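PDB 4OOB: 3-hydroxyacyl-thioester dehydratase X, which hydrates trans-2-enoyl-CoA thioesters and dehydrates (3R)-3-hydroxyacyl-CoA in the reverse reaction, accepting many chain lengths with a preference for C8 to C12. Local coordinates for residues R92-R97 with D106-V111; H99-L104 with T124-Q129; V189-M194 with K220-P225. All blocks are in the same frame, centred on the assembly; numbering follows the deposited sequence.

Contact 1 (R92-R97 with D106-V111); sequences RAENLR and DLVTNV
Antiparallel pairing of R92-R97 with D106-V111 joins the arms of a β-hairpin, strands 86-99 and 102-113. R92 and V108 form a hydrogen-bonded pair, in which V108 N reaches R92 O at 2.6 Å, and E94 and D106 form the next one, with D106 N 2.8 Å from E94 O. Between them A93 faces L107 in a non-hydrogen-bonded pair, A93 CB packing on L107 CD1. The opposite face carries R92, E94, D106 and V108; here the extended E94 side chain slants over V108 CG2, its OE2 held there by a salt bridge to R92 NH1 (2.8 Å).

D106 anchors the far end through both carboxylate oxygens. OD2 receives a nearly straight bond from ND2 of N95 (3.0 Å, 169°), and OD1 forms a salt bridge with NH1 of R97 at 3.0 Å. Both donors stand above the carboxylate plane, and the guanidinium is turned 76° against it. The R97 chain bends back at chi2 (-84°), which lets NH1 also hold N95 O at 2.8 Å. OD1 has a further partner in T124 on strand 116-128, so the buried acid is gripped from both neighbouring strands, consistent with a charged aspartate. This is an antiparallel β-hairpin in the sheet of a hotdog fold.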
ATOM      1  N   ARG A  92      -4.281  14.084  -6.939  1.00 22.05           N
ATOM      2  CA  ARG A  92      -5.632  14.224  -7.470  1.00 23.41           C
ATOM      3  C   ARG A  92      -6.405  12.928  -7.551  1.00 22.00           C
ATOM      4  O   ARG A  92      -5.820  11.827  -7.576  1.00 22.05           O
ATOM      5  CB  ARG A  92      -5.632  14.991  -8.793  1.00 27.16           C
ATOM      6  CG  ARG A  92      -4.932  14.291  -9.934  1.00 31.05           C
ATOM      7  CD  ARG A  92      -5.883  13.711 -10.978  1.00 33.88           C
ATOM      8  NE  ARG A  92      -5.724  14.399 -12.247  1.00 36.98           N
ATOM      9  CZ  ARG A  92      -6.560  14.373 -13.287  1.00 40.59           C
ATOM     10  NH1 ARG A  92      -7.693  13.671 -13.288  1.00 39.55           N
ATOM     11  NH2 ARG A  92      -6.226  15.086 -14.356  1.00 43.30           N
ATOM     12  N   ALA A  93      -7.727  13.099  -7.550  1.00 20.96           N
ATOM     13  CA  ALA A  93      -8.721  12.053  -7.557  1.00 21.09           C
ATOM     14  C   ALA A  93      -9.455  11.992  -8.872  1.00 21.57           C
ATOM     15  O   ALA A  93      -9.888  12.993  -9.372  1.00 25.62           O
ATOM     16  CB  ALA A  93      -9.735  12.302  -6.451  1.00 20.59           C
ATOM     17  N   GLU A  94      -9.673  10.807  -9.405  1.00 22.36           N
ATOM     18  CA  GLU A  94     -10.192  10.694 -10.744  1.00 22.37           C
ATOM     19  C   GLU A  94     -10.678   9.273 -10.957  1.00 20.32           C
ATOM     20  O   GLU A  94     -10.385   8.363 -10.161  1.00 19.24           O
ATOM     21  CB  GLU A  94      -9.066  11.062 -11.749  1.00 25.07           C
ATOM     22  CG  GLU A  94      -8.254   9.874 -12.300  1.00 29.17           C
ATOM     23  CD  GLU A  94      -6.885  10.238 -12.948  1.00 31.28           C
ATOM     24  OE1 GLU A  94      -6.320   9.425 -13.717  1.00 29.46           O
ATOM     25  OE2 GLU A  94      -6.335  11.316 -12.646  1.00 35.45           O
ATOM     26  N   ASN A  95     -11.401   9.082 -12.052  1.00 18.50           N
ATOM     27  CA  ASN A  95     -11.737   7.783 -12.570  1.00 17.23           C
ATOM     28  C   ASN A  95     -12.657   7.044 -11.605  1.00 17.66           C
ATOM     29  O   ASN A  95     -12.453   5.864 -11.336  1.00 16.60           O
ATOM     30  CB  ASN A  95     -10.445   7.008 -12.838  1.00 16.27           C
ATOM     31  CG  ASN A  95     -10.624   5.845 -13.778  1.00 16.26           C
ATOM     32  OD1 ASN A  95     -11.615   5.731 -14.470  1.00 17.82           O
ATOM     33  ND2 ASN A  95      -9.658   4.945 -13.778  1.00 15.71           N
ATOM     34  N   LEU A  96     -13.676   7.733 -11.095  1.00 18.97           N
ATOM     35  CA  LEU A  96     -14.751   7.056 -10.367  1.00 20.54           C
ATOM     36  C   LEU A  96     -15.363   6.044 -11.245  1.00 19.41           C
ATOM     37  O   LEU A  96     -15.809   6.377 -12.319  1.00 18.40           O
ATOM     38  CB  LEU A  96     -15.891   7.971  -9.960  1.00 22.53           C
ATOM     39  CG  LEU A  96     -15.987   8.397  -8.510  1.00 24.73           C
ATOM     40  CD1 LEU A  96     -15.623   7.297  -7.498  1.00 24.13           C
ATOM     41  CD2 LEU A  96     -15.056   9.605  -8.397  1.00 25.65           C
ATOM     42  N   ARG A  97     -15.432   4.812 -10.781  1.00 18.84           N
ATOM     43  CA  ARG A  97     -16.259   3.856 -11.491  1.00 18.44           C
ATOM     44  C   ARG A  97     -16.780   2.770 -10.561  1.00 18.03           C
ATOM     45  O   ARG A  97     -16.263   2.548  -9.430  1.00 15.89           O
ATOM     46  CB  ARG A  97     -15.536   3.272 -12.717  1.00 18.95           C
ATOM     47  CG  ARG A  97     -14.394   2.291 -12.467  1.00 19.30           C
ATOM     48  CD  ARG A  97     -13.127   3.054 -12.207  1.00 19.89           C
ATOM     49  NE  ARG A  97     -11.923   2.247 -12.084  1.00 19.56           N
ATOM     50  CZ  ARG A  97     -10.841   2.621 -11.399  1.00 18.74           C
ATOM     51  NH1 ARG A  97     -10.739   3.783 -10.714  1.00 18.36           N
ATOM     52  NH2 ARG A  97      -9.853   1.798 -11.360  1.00 18.72           N
ATOM     53  N   ASP A 106      -9.357   6.525  -8.280  1.00 15.21           N
ATOM     54  CA  ASP A 106      -7.926   6.590  -8.336  1.00 14.75           C
ATOM     55  C   ASP A 106      -7.410   7.848  -7.667  1.00 14.98           C
ATOM     56  O   ASP A 106      -7.895   8.952  -7.919  1.00 13.96           O
ATOM     57  CB  ASP A 106      -7.448   6.589  -9.777  1.00 15.33           C
ATOM     58  CG  ASP A 106      -7.614   5.249 -10.494  1.00 15.03           C
ATOM     59  OD1 ASP A 106      -7.842   4.155  -9.895  1.00 14.89           O
ATOM     60  OD2 ASP A 106      -7.512   5.328 -11.726  1.00 15.10           O
ATOM     61  N   LEU A 107      -6.381   7.678  -6.831  1.00 15.92           N
ATOM     62  CA  LEU A 107      -5.712   8.805  -6.130  1.00 16.26           C
ATOM     63  C   LEU A 107      -4.295   8.888  -6.634  1.00 16.36           C
ATOM     64  O   LEU A 107      -3.536   7.964  -6.449  1.00 15.30           O
ATOM     65  CB  LEU A 107      -5.708   8.550  -4.638  1.00 16.69           C
ATOM     66  CG  LEU A 107      -6.932   8.945  -3.801  1.00 17.54           C
ATOM     67  CD1 LEU A 107      -8.104   9.376  -4.616  1.00 18.18           C
ATOM     68  CD2 LEU A 107      -7.342   7.861  -2.825  1.00 17.84           C
ATOM     69  N   VAL A 108      -3.979   9.969  -7.347  1.00 17.13           N
ATOM     70  CA  VAL A 108      -2.780  10.018  -8.180  1.00 17.26           C
ATOM     71  C   VAL A 108      -1.894  11.046  -7.490  1.00 17.99           C
ATOM     72  O   VAL A 108      -2.308  12.196  -7.284  1.00 17.03           O
ATOM     73  CB  VAL A 108      -3.172  10.400  -9.626  1.00 17.60           C
ATOM     74  CG1 VAL A 108      -1.980  10.540 -10.541  1.00 18.07           C
ATOM     75  CG2 VAL A 108      -4.152   9.368 -10.205  1.00 17.04           C
ATOM     76  N   THR A 109      -0.714  10.605  -7.061  1.00 17.67           N
ATOM     77  CA  THR A 109       0.189  11.444  -6.303  1.00 17.98           C
ATOM     78  C   THR A 109       1.551  11.618  -7.017  1.00 18.31           C
ATOM     79  O   THR A 109       2.169  10.640  -7.505  1.00 17.45           O
ATOM     80  CB  THR A 109       0.375  10.888  -4.877  1.00 17.89           C
ATOM     81  OG1 THR A 109      -0.879  10.904  -4.219  1.00 19.62           O
ATOM     82  CG2 THR A 109       1.282  11.728  -4.043  1.00 18.33           C
ATOM     83  N   ASN A 110       1.978  12.881  -7.055  1.00 18.95           N
ATOM     84  CA  ASN A 110       3.264  13.311  -7.599  1.00 20.63           C
ATOM     85  C   ASN A 110       4.093  13.925  -6.466  1.00 21.23           C
ATOM     86  O   ASN A 110       3.705  14.961  -5.875  1.00 19.71           O
ATOM     87  CB  ASN A 110       3.069  14.348  -8.726  1.00 21.73           C
ATOM     88  CG  ASN A 110       2.677  13.701 -10.061  1.00 24.49           C
ATOM     89  OD1 ASN A 110       3.541  13.274 -10.812  1.00 28.93           O
ATOM     90  ND2 ASN A 110       1.367  13.590 -10.337  1.00 23.94           N
ATOM     91  N   VAL A 111       5.233  13.281  -6.193  1.00 21.38           N
ATOM     92  CA  VAL A 111       6.176  13.709  -5.174  1.00 21.08           C
ATOM     93  C   VAL A 111       7.453  14.242  -5.836  1.00 22.11           C
ATOM     94  O   VAL A 111       8.169  13.516  -6.532  1.00 21.65           O
ATOM     95  CB  VAL A 111       6.500  12.535  -4.234  1.00 20.84           C
ATOM     96  CG1 VAL A 111       7.648  12.875  -3.271  1.00 20.45           C
ATOM     97  CG2 VAL A 111       5.258  12.120  -3.465  1.00 19.54           C
TER

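Contact 2 (H99-L104 with T124-Q129); sequences HRRGLL and TFLHQQ
Backbone bonds between L103 and H127 are the main polar link of H99-L104 with T124-Q129: H127 N lies 2.9 Å from L103 O, and L103 N returns a longer bond of 3.2 Å to H127 O. That carbonyl is gripped twice, because NE2 of Q129 comes to H127 O at 2.7 Å from the opposite face of its plane. A longer bond, Q129 N to R101 O at 3.3 Å, continues the pairing past the end of the strand.

The Q129 amide is thereby held against the side chain of L103, its NE2 lying 3.5 Å from CB of L103. G102 pairs with Q128 without direct backbone bonds, and with no side chain on G102 the CA atoms lie 4.3 Å apart.

On the face of L104 and L126 the packing is largely apolar. With CG anti to the backbone N (chi1 178°), L126 places CD1 3.6 Å from CD2 of L104 and also against CB of H99, while its CD2 lies over the centre of one face of the R101 guanidinium. T71 of strand 69-77 touches both L104 and L126, and I69 touches R101. The short turn before G102 leads from strand 86-99 into 102-113, which pairs with 116-128; these three consecutive strands form an antiparallel β-meander, consistent with the N-terminal half of a double hotdog, as in related hydratases 2.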
ATOM      1  N   HIS A  99     -18.106  -0.890  -9.280  1.00 18.48           N
ATOM      2  CA  HIS A  99     -17.584  -2.219  -9.113  1.00 17.99           C
ATOM      3  C   HIS A  99     -18.741  -2.955  -8.399  1.00 18.12           C
ATOM      4  O   HIS A  99     -19.677  -2.341  -7.934  1.00 18.72           O
ATOM      5  CB  HIS A  99     -16.297  -2.144  -8.311  1.00 17.41           C
ATOM      6  CG  HIS A  99     -15.725  -3.465  -7.926  1.00 17.66           C
ATOM      7  ND1 HIS A  99     -14.567  -3.965  -8.487  1.00 19.14           N
ATOM      8  CD2 HIS A  99     -16.121  -4.379  -7.016  1.00 17.71           C
ATOM      9  CE1 HIS A  99     -14.276  -5.137  -7.952  1.00 18.63           C
ATOM     10  NE2 HIS A  99     -15.212  -5.415  -7.059  1.00 19.33           N
ATOM     11  N   ARG A 100     -18.703  -4.261  -8.397  1.00 19.15           N
ATOM     12  CA  ARG A 100     -19.715  -5.076  -7.780  1.00 20.73           C
ATOM     13  C   ARG A 100     -19.921  -4.778  -6.249  1.00 20.51           C
ATOM     14  O   ARG A 100     -21.034  -4.961  -5.693  1.00 19.55           O
ATOM     15  CB  ARG A 100     -19.291  -6.524  -7.987  1.00 22.18           C
ATOM     16  CG  ARG A 100     -20.268  -7.570  -7.466  1.00 24.87           C
ATOM     17  CD  ARG A 100     -19.703  -8.957  -7.734  1.00 27.49           C
ATOM     18  NE  ARG A 100     -20.460  -9.984  -7.040  1.00 30.17           N
ATOM     19  CZ  ARG A 100     -20.178 -10.475  -5.842  1.00 31.08           C
ATOM     20  NH1 ARG A 100     -19.111 -10.076  -5.134  1.00 32.56           N
ATOM     21  NH2 ARG A 100     -20.993 -11.386  -5.349  1.00 33.65           N
ATOM     22  N   ARG A 101     -18.848  -4.332  -5.598  1.00 19.29           N
ATOM     23  CA  ARG A 101     -18.780  -4.214  -4.177  1.00 18.52           C
ATOM     24  C   ARG A 101     -18.583  -2.783  -3.771  1.00 17.21           C
ATOM     25  O   ARG A 101     -18.477  -2.483  -2.586  1.00 15.42           O
ATOM     26  CB  ARG A 101     -17.681  -5.141  -3.633  1.00 20.71           C
ATOM     27  CG  ARG A 101     -18.207  -6.564  -3.525  1.00 23.51           C
ATOM     28  CD  ARG A 101     -17.171  -7.636  -3.338  1.00 26.37           C
ATOM     29  NE  ARG A 101     -16.189  -7.303  -2.348  1.00 28.23           N
ATOM     30  CZ  ARG A 101     -14.867  -7.275  -2.544  1.00 29.03           C
ATOM     31  NH1 ARG A 101     -14.330  -7.604  -3.716  1.00 29.32           N
ATOM     32  NH2 ARG A 101     -14.069  -6.951  -1.523  1.00 26.74           N
ATOM     33  N   GLY A 102     -18.551  -1.894  -4.754  1.00 17.09           N
ATOM     34  CA  GLY A 102     -18.574  -0.462  -4.480  1.00 17.86           C
ATOM     35  C   GLY A 102     -18.059   0.405  -5.599  1.00 18.30           C
ATOM     36  O   GLY A 102     -18.154   0.036  -6.777  1.00 19.87           O
ATOM     37  N   LEU A 103     -17.479   1.531  -5.211  1.00 18.18           N
ATOM     38  CA  LEU A 103     -17.038   2.568  -6.107  1.00 18.35           C
ATOM     39  C   LEU A 103     -15.510   2.694  -5.954  1.00 17.61           C
ATOM     40  O   LEU A 103     -14.993   2.920  -4.866  1.00 15.73           O
ATOM     41  CB  LEU A 103     -17.748   3.871  -5.775  1.00 19.83           C
ATOM     42  CG  LEU A 103     -18.808   4.547  -6.669  1.00 23.38           C
ATOM     43  CD1 LEU A 103     -19.521   3.646  -7.684  1.00 24.51           C
ATOM     44  CD2 LEU A 103     -19.817   5.341  -5.860  1.00 22.37           C
ATOM     45  N   LEU A 104     -14.817   2.520  -7.075  1.00 16.84           N
ATOM     46  CA  LEU A 104     -13.394   2.645  -7.135  1.00 16.57           C
ATOM     47  C   LEU A 104     -13.114   4.083  -7.524  1.00 15.68           C
ATOM     48  O   LEU A 104     -13.812   4.650  -8.376  1.00 14.54           O
ATOM     49  CB  LEU A 104     -12.765   1.708  -8.203  1.00 16.51           C
ATOM     50  CG  LEU A 104     -13.073   0.218  -8.110  1.00 17.26           C
ATOM     51  CD1 LEU A 104     -12.795  -0.497  -9.437  1.00 18.09           C
ATOM     52  CD2 LEU A 104     -12.219  -0.433  -7.015  1.00 17.90           C
ATOM     53  N   THR A 124      -5.618   2.864  -5.923  1.00 13.57           N
ATOM     54  CA  THR A 124      -6.997   2.693  -6.156  1.00 14.41           C
ATOM     55  C   THR A 124      -7.602   2.123  -4.899  1.00 14.30           C
ATOM     56  O   THR A 124      -7.219   1.054  -4.437  1.00 13.98           O
ATOM     57  CB  THR A 124      -7.172   1.760  -7.369  1.00 14.46           C
ATOM     58  OG1 THR A 124      -6.631   2.427  -8.501  1.00 15.32           O
ATOM     59  CG2 THR A 124      -8.584   1.486  -7.664  1.00 14.50           C
ATOM     60  N   PHE A 125      -8.550   2.864  -4.358  1.00 15.63           N
ATOM     61  CA  PHE A 125      -9.379   2.415  -3.260  1.00 17.27           C
ATOM     62  C   PHE A 125     -10.802   2.083  -3.741  1.00 16.45           C
ATOM     63  O   PHE A 125     -11.347   2.744  -4.642  1.00 16.23           O
ATOM     64  CB  PHE A 125      -9.419   3.480  -2.149  1.00 19.41           C
ATOM     65  CG  PHE A 125      -8.283   3.384  -1.188  1.00 22.61           C
ATOM     66  CD1 PHE A 125      -8.201   2.324  -0.308  1.00 26.90           C
ATOM     67  CD2 PHE A 125      -7.316   4.358  -1.131  1.00 25.63           C
ATOM     68  CE1 PHE A 125      -7.156   2.234   0.605  1.00 27.59           C
ATOM     69  CE2 PHE A 125      -6.259   4.255  -0.244  1.00 25.45           C
ATOM     70  CZ  PHE A 125      -6.164   3.186   0.605  1.00 25.68           C
ATOM     71  N   LEU A 126     -11.333   1.001  -3.175  1.00 15.64           N
ATOM     72  CA  LEU A 126     -12.741   0.579  -3.293  1.00 15.34           C
ATOM     73  C   LEU A 126     -13.460   1.055  -2.030  1.00 15.17           C
ATOM     74  O   LEU A 126     -13.109   0.657  -0.882  1.00 13.83           O
ATOM     75  CB  LEU A 126     -12.880  -0.957  -3.407  1.00 15.36           C
ATOM     76  CG  LEU A 126     -14.323  -1.523  -3.499  1.00 15.26           C
ATOM     77  CD1 LEU A 126     -14.970  -1.227  -4.840  1.00 15.51           C
ATOM     78  CD2 LEU A 126     -14.367  -3.004  -3.243  1.00 15.45           C
ATOM     79  N   HIS A 127     -14.395   1.972  -2.234  1.00 15.77           N
ATOM     80  CA  HIS A 127     -15.275   2.409  -1.174  1.00 16.42           C
ATOM     81  C   HIS A 127     -16.555   1.609  -1.200  1.00 16.12           C
ATOM     82  O   HIS A 127     -17.400   1.781  -2.071  1.00 16.85           O
ATOM     83  CB  HIS A 127     -15.540   3.884  -1.327  1.00 17.45           C
ATOM     84  CG  HIS A 127     -14.299   4.710  -1.183  1.00 18.95           C
ATOM     85  ND1 HIS A 127     -13.640   4.854   0.022  1.00 19.56           N
ATOM     86  CD2 HIS A 127     -13.597   5.432  -2.082  1.00 20.25           C
ATOM     87  CE1 HIS A 127     -12.590   5.632  -0.142  1.00 19.15           C
ATOM     88  NE2 HIS A 127     -12.537   5.989  -1.409  1.00 20.56           N
ATOM     89  N   GLN A 128     -16.706   0.734  -0.233  1.00 15.78           N
ATOM     90  CA  GLN A 128     -17.814  -0.198  -0.263  1.00 15.63           C
ATOM     91  C   GLN A 128     -19.175   0.495  -0.232  1.00 15.55           C
ATOM     92  O   GLN A 128     -19.394   1.528   0.470  1.00 14.88           O
ATOM     93  CB  GLN A 128     -17.743  -1.185   0.898  1.00 16.17           C
ATOM     94  CG  GLN A 128     -16.393  -1.785   1.210  1.00 16.89           C
ATOM     95  CD  GLN A 128     -16.501  -3.046   2.061  1.00 17.72           C
ATOM     96  OE1 GLN A 128     -15.797  -3.213   3.078  1.00 19.18           O
ATOM     97  NE2 GLN A 128     -17.411  -3.907   1.686  1.00 17.31           N
ATOM     98  N   GLN A 129     -20.107  -0.141  -0.947  1.00 15.47           N
ATOM     99  CA  GLN A 129     -21.514   0.299  -1.112  1.00 15.15           C
ATOM    100  C   GLN A 129     -22.138  -0.542  -2.215  1.00 15.80           C
ATOM    101  O   GLN A 129     -21.416  -1.095  -3.064  1.00 15.73           O
ATOM    102  CB  GLN A 129     -21.612   1.791  -1.516  1.00 14.33           C
ATOM    103  CG  GLN A 129     -20.910   2.114  -2.818  1.00 13.66           C
ATOM    104  CD  GLN A 129     -20.429   3.542  -2.896  1.00 12.98           C
ATOM    105  OE1 GLN A 129     -21.138   4.401  -3.318  1.00 12.17           O
ATOM    106  NE2 GLN A 129     -19.184   3.774  -2.530  1.00 13.46           N
TER

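Contact 3 (V189-M194 with K220-P225); sequences VIAHGM and KPVLLP
I190 carries its CG2 anti to the carbonyl carbon (chi1 70° for CG1), which sets that methyl 3.5 Å from CD2 of L223, the two side chains slanting past one another. L224, with CG likewise anti to its carbonyl carbon (chi1 -49°), sends its isobutyl group against the backbone of I190 and A191, where CD2 comes 3.9 Å from CB of A191. The same CB meets CG1 of V222 at 3.8 Å, so the small alanine side chain sits against both V222 and L224. I161 of helix 158-167 touches A191 and L224, and I156 of strand 152-156 touches V222 and L224, adding to this apolar cluster.

Two backbone bonds flank I190. A191 N donates to V222 O at 2.9 Å, and L224 N reaches V189 O at a longer 3.3 Å. One ordered water extends the link, donating to A191 O and accepting from V222 N, both at 2.9 Å.

Next along the chain, H192 occupies the N-cap position of helix 193-199, and its ring stacks on that of H175. The single β-bridge between loops holds this chain next to D170-H175, a sequence consistent with the hydratase 2 motif of MaoC-like hotdog domains.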
ATOM      1  N   VAL A 189      -9.979  -8.213  12.413  1.00 20.02           N
ATOM      2  CA  VAL A 189      -9.165  -7.086  11.939  1.00 18.92           C
ATOM      3  C   VAL A 189      -8.275  -7.556  10.798  1.00 18.18           C
ATOM      4  O   VAL A 189      -7.962  -8.729  10.734  1.00 18.21           O
ATOM      5  CB  VAL A 189      -8.324  -6.542  13.089  1.00 19.20           C
ATOM      6  CG1 VAL A 189      -9.242  -5.810  14.051  1.00 19.65           C
ATOM      7  CG2 VAL A 189      -7.601  -7.681  13.837  1.00 19.04           C
ATOM      8  N   ILE A 190      -7.917  -6.674   9.860  1.00 17.31           N
ATOM      9  CA  ILE A 190      -7.153  -7.088   8.689  1.00 16.17           C
ATOM     10  C   ILE A 190      -5.931  -6.193   8.535  1.00 14.38           C
ATOM     11  O   ILE A 190      -5.969  -5.084   8.983  1.00 13.40           O
ATOM     12  CB  ILE A 190      -8.014  -7.086   7.393  1.00 17.40           C
ATOM     13  CG1 ILE A 190      -8.331  -5.664   6.999  1.00 17.23           C
ATOM     14  CG2 ILE A 190      -9.265  -7.949   7.582  1.00 18.64           C
ATOM     15  CD1 ILE A 190      -9.271  -5.432   5.842  1.00 17.58           C
ATOM     16  N   ALA A 191      -4.853  -6.703   7.919  1.00 13.30           N
ATOM     17  CA  ALA A 191      -3.664  -5.905   7.641  1.00 12.91           C
ATOM     18  C   ALA A 191      -3.988  -4.858   6.604  1.00 12.19           C
ATOM     19  O   ALA A 191      -4.757  -5.116   5.705  1.00 11.19           O
ATOM     20  CB  ALA A 191      -2.525  -6.769   7.114  1.00 12.33           C
ATOM     21  N   HIS A 192      -3.350  -3.712   6.714  1.00 12.33           N
ATOM     22  CA  HIS A 192      -3.344  -2.715   5.615  1.00 12.18           C
ATOM     23  C   HIS A 192      -2.679  -3.307   4.375  1.00 11.61           C
ATOM     24  O   HIS A 192      -1.710  -4.070   4.483  1.00 11.39           O
ATOM     25  CB  HIS A 192      -2.550  -1.469   5.964  1.00 12.73           C
ATOM     26  CG  HIS A 192      -2.810  -0.927   7.320  1.00 13.61           C
ATOM     27  ND1 HIS A 192      -3.166   0.390   7.534  1.00 14.96           N
ATOM     28  CD2 HIS A 192      -2.713  -1.491   8.541  1.00 14.42           C
ATOM     29  CE1 HIS A 192      -3.323   0.601   8.830  1.00 14.62           C
ATOM     30  NE2 HIS A 192      -3.068  -0.527   9.462  1.00 15.16           N
ATOM     31  N   GLY A 193      -3.198  -2.962   3.186  1.00 11.42           N
ATOM     32  CA  GLY A 193      -2.600  -3.414   1.954  1.00 11.40           C
ATOM     33  C   GLY A 193      -1.173  -2.970   1.858  1.00 11.64           C
ATOM     34  O   GLY A 193      -0.318  -3.754   1.444  1.00 12.10           O
ATOM     35  N   MET A 194      -0.875  -1.729   2.274  1.00 11.49           N
ATOM     36  CA  MET A 194       0.472  -1.222   2.066  1.00 12.07           C
ATOM     37  C   MET A 194       1.446  -1.733   3.140  1.00 12.82           C
ATOM     38  O   MET A 194       2.647  -1.562   3.000  1.00 12.70           O
ATOM     39  CB  MET A 194       0.483   0.327   1.981  1.00 12.05           C
ATOM     40  CG  MET A 194      -0.218   0.859   0.742  1.00 12.14           C
ATOM     41  SD  MET A 194       0.566   0.295  -0.771  1.00 12.80           S
ATOM     42  CE  MET A 194       2.154   1.114  -0.610  1.00 12.82           C
ATOM     43  N   LYS A 220      -7.306 -11.404  -1.643  1.00 22.64           N
ATOM     44  CA  LYS A 220      -7.920 -11.852  -0.354  1.00 24.83           C
ATOM     45  C   LYS A 220      -7.345 -11.022   0.780  1.00 20.88           C
ATOM     46  O   LYS A 220      -6.120 -10.875   0.843  1.00 18.33           O
ATOM     47  CB  LYS A 220      -7.609 -13.320  -0.028  1.00 29.74           C
ATOM     48  CG  LYS A 220      -8.102 -14.317  -1.088  1.00 36.71           C
ATOM     49  CD  LYS A 220      -9.578 -14.674  -0.952  1.00 41.70           C
ATOM     50  CE  LYS A 220      -9.769 -16.069  -0.351  1.00 46.19           C
ATOM     51  NZ  LYS A 220     -11.207 -16.333  -0.013  1.00 46.73           N
ATOM     52  N   PRO A 221      -8.214 -10.487   1.646  1.00 19.03           N
ATOM     53  CA  PRO A 221      -7.810  -9.703   2.791  1.00 18.65           C
ATOM     54  C   PRO A 221      -6.935 -10.517   3.723  1.00 18.03           C
ATOM     55  O   PRO A 221      -7.029 -11.721   3.758  1.00 18.50           O
ATOM     56  CB  PRO A 221      -9.144  -9.312   3.441  1.00 20.09           C
ATOM     57  CG  PRO A 221     -10.112 -10.378   3.006  1.00 21.43           C
ATOM     58  CD  PRO A 221      -9.688 -10.630   1.584  1.00 20.96           C
ATOM     59  N   VAL A 222      -6.011  -9.873   4.395  1.00 17.48           N
ATOM     60  CA  VAL A 222      -5.070 -10.583   5.211  1.00 18.04           C
ATOM     61  C   VAL A 222      -5.637 -10.541   6.600  1.00 18.67           C
ATOM     62  O   VAL A 222      -5.511  -9.486   7.307  1.00 17.30           O
ATOM     63  CB  VAL A 222      -3.707  -9.916   5.095  1.00 18.98           C
ATOM     64  CG1 VAL A 222      -2.722 -10.462   6.137  1.00 19.21           C
ATOM     65  CG2 VAL A 222      -3.177 -10.116   3.656  1.00 19.23           C
ATOM     66  N   LEU A 223      -6.369 -11.620   6.953  1.00 18.54           N
ATOM     67  CA  LEU A 223      -7.029 -11.716   8.259  1.00 19.26           C
ATOM     68  C   LEU A 223      -6.007 -12.025   9.278  1.00 19.15           C
ATOM     69  O   LEU A 223      -5.153 -12.829   9.021  1.00 19.42           O
ATOM     70  CB  LEU A 223      -8.069 -12.809   8.315  1.00 21.55           C
ATOM     71  CG  LEU A 223      -9.235 -12.698   7.338  1.00 22.83           C
ATOM     72  CD1 LEU A 223     -10.082 -13.973   7.562  1.00 23.36           C
ATOM     73  CD2 LEU A 223     -10.022 -11.416   7.559  1.00 22.17           C
ATOM     74  N   LEU A 224      -6.060 -11.355  10.427  1.00 19.16           N
ATOM     75  CA  LEU A 224      -4.961 -11.437  11.413  1.00 19.20           C
ATOM     76  C   LEU A 224      -5.421 -12.324  12.593  1.00 19.45           C
ATOM     77  O   LEU A 224      -6.614 -12.373  12.878  1.00 20.18           O
ATOM     78  CB  LEU A 224      -4.566 -10.038  11.902  1.00 18.46           C
ATOM     79  CG  LEU A 224      -4.299  -8.917  10.882  1.00 17.16           C
ATOM     80  CD1 LEU A 224      -4.040  -7.605  11.600  1.00 16.61           C
ATOM     81  CD2 LEU A 224      -3.077  -9.244  10.016  1.00 18.37           C
ATOM     82  N   PRO A 225      -4.490 -13.051  13.239  1.00 19.82           N
ATOM     83  CA  PRO A 225      -3.074 -13.236  12.836  1.00 20.00           C
ATOM     84  C   PRO A 225      -2.956 -14.010  11.506  1.00 20.24           C
ATOM     85  O   PRO A 225      -3.762 -14.877  11.216  1.00 20.61           O
ATOM     86  CB  PRO A 225      -2.495 -14.105  13.973  1.00 21.20           C
ATOM     87  CG  PRO A 225      -3.707 -14.809  14.564  1.00 20.77           C
ATOM     88  CD  PRO A 225      -4.781 -13.760  14.501  1.00 20.16           C
TER
HETATM   89  O   HOH W   1      -6.017  -7.041   4.002  1.00 11.43           O

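How the contacts relate
Contacts 1 and 2 share strand 102-113, paired with 86-99 in the first and 116-128 in the second. Their centres lie 14 Å apart and they touch: D106 OD1 is 2.5 Å from T124 OG1 and R97 O 2.8 Å from L104 N, both probable hydrogen bonds. Contact 3 lies beside D170-H175, which matches the hydratase 2 motif and probably marks the active site; contacts 1 and 2 lie farther off in the sheet. Its centre is about 17 Å from that of contact 2, with nearest atoms about 6 Å apart, and about 23 Å from that of contact 1. Strand 69-77, which packs on contact 2, also reaches contact 3, where H70 and N73 touch M194.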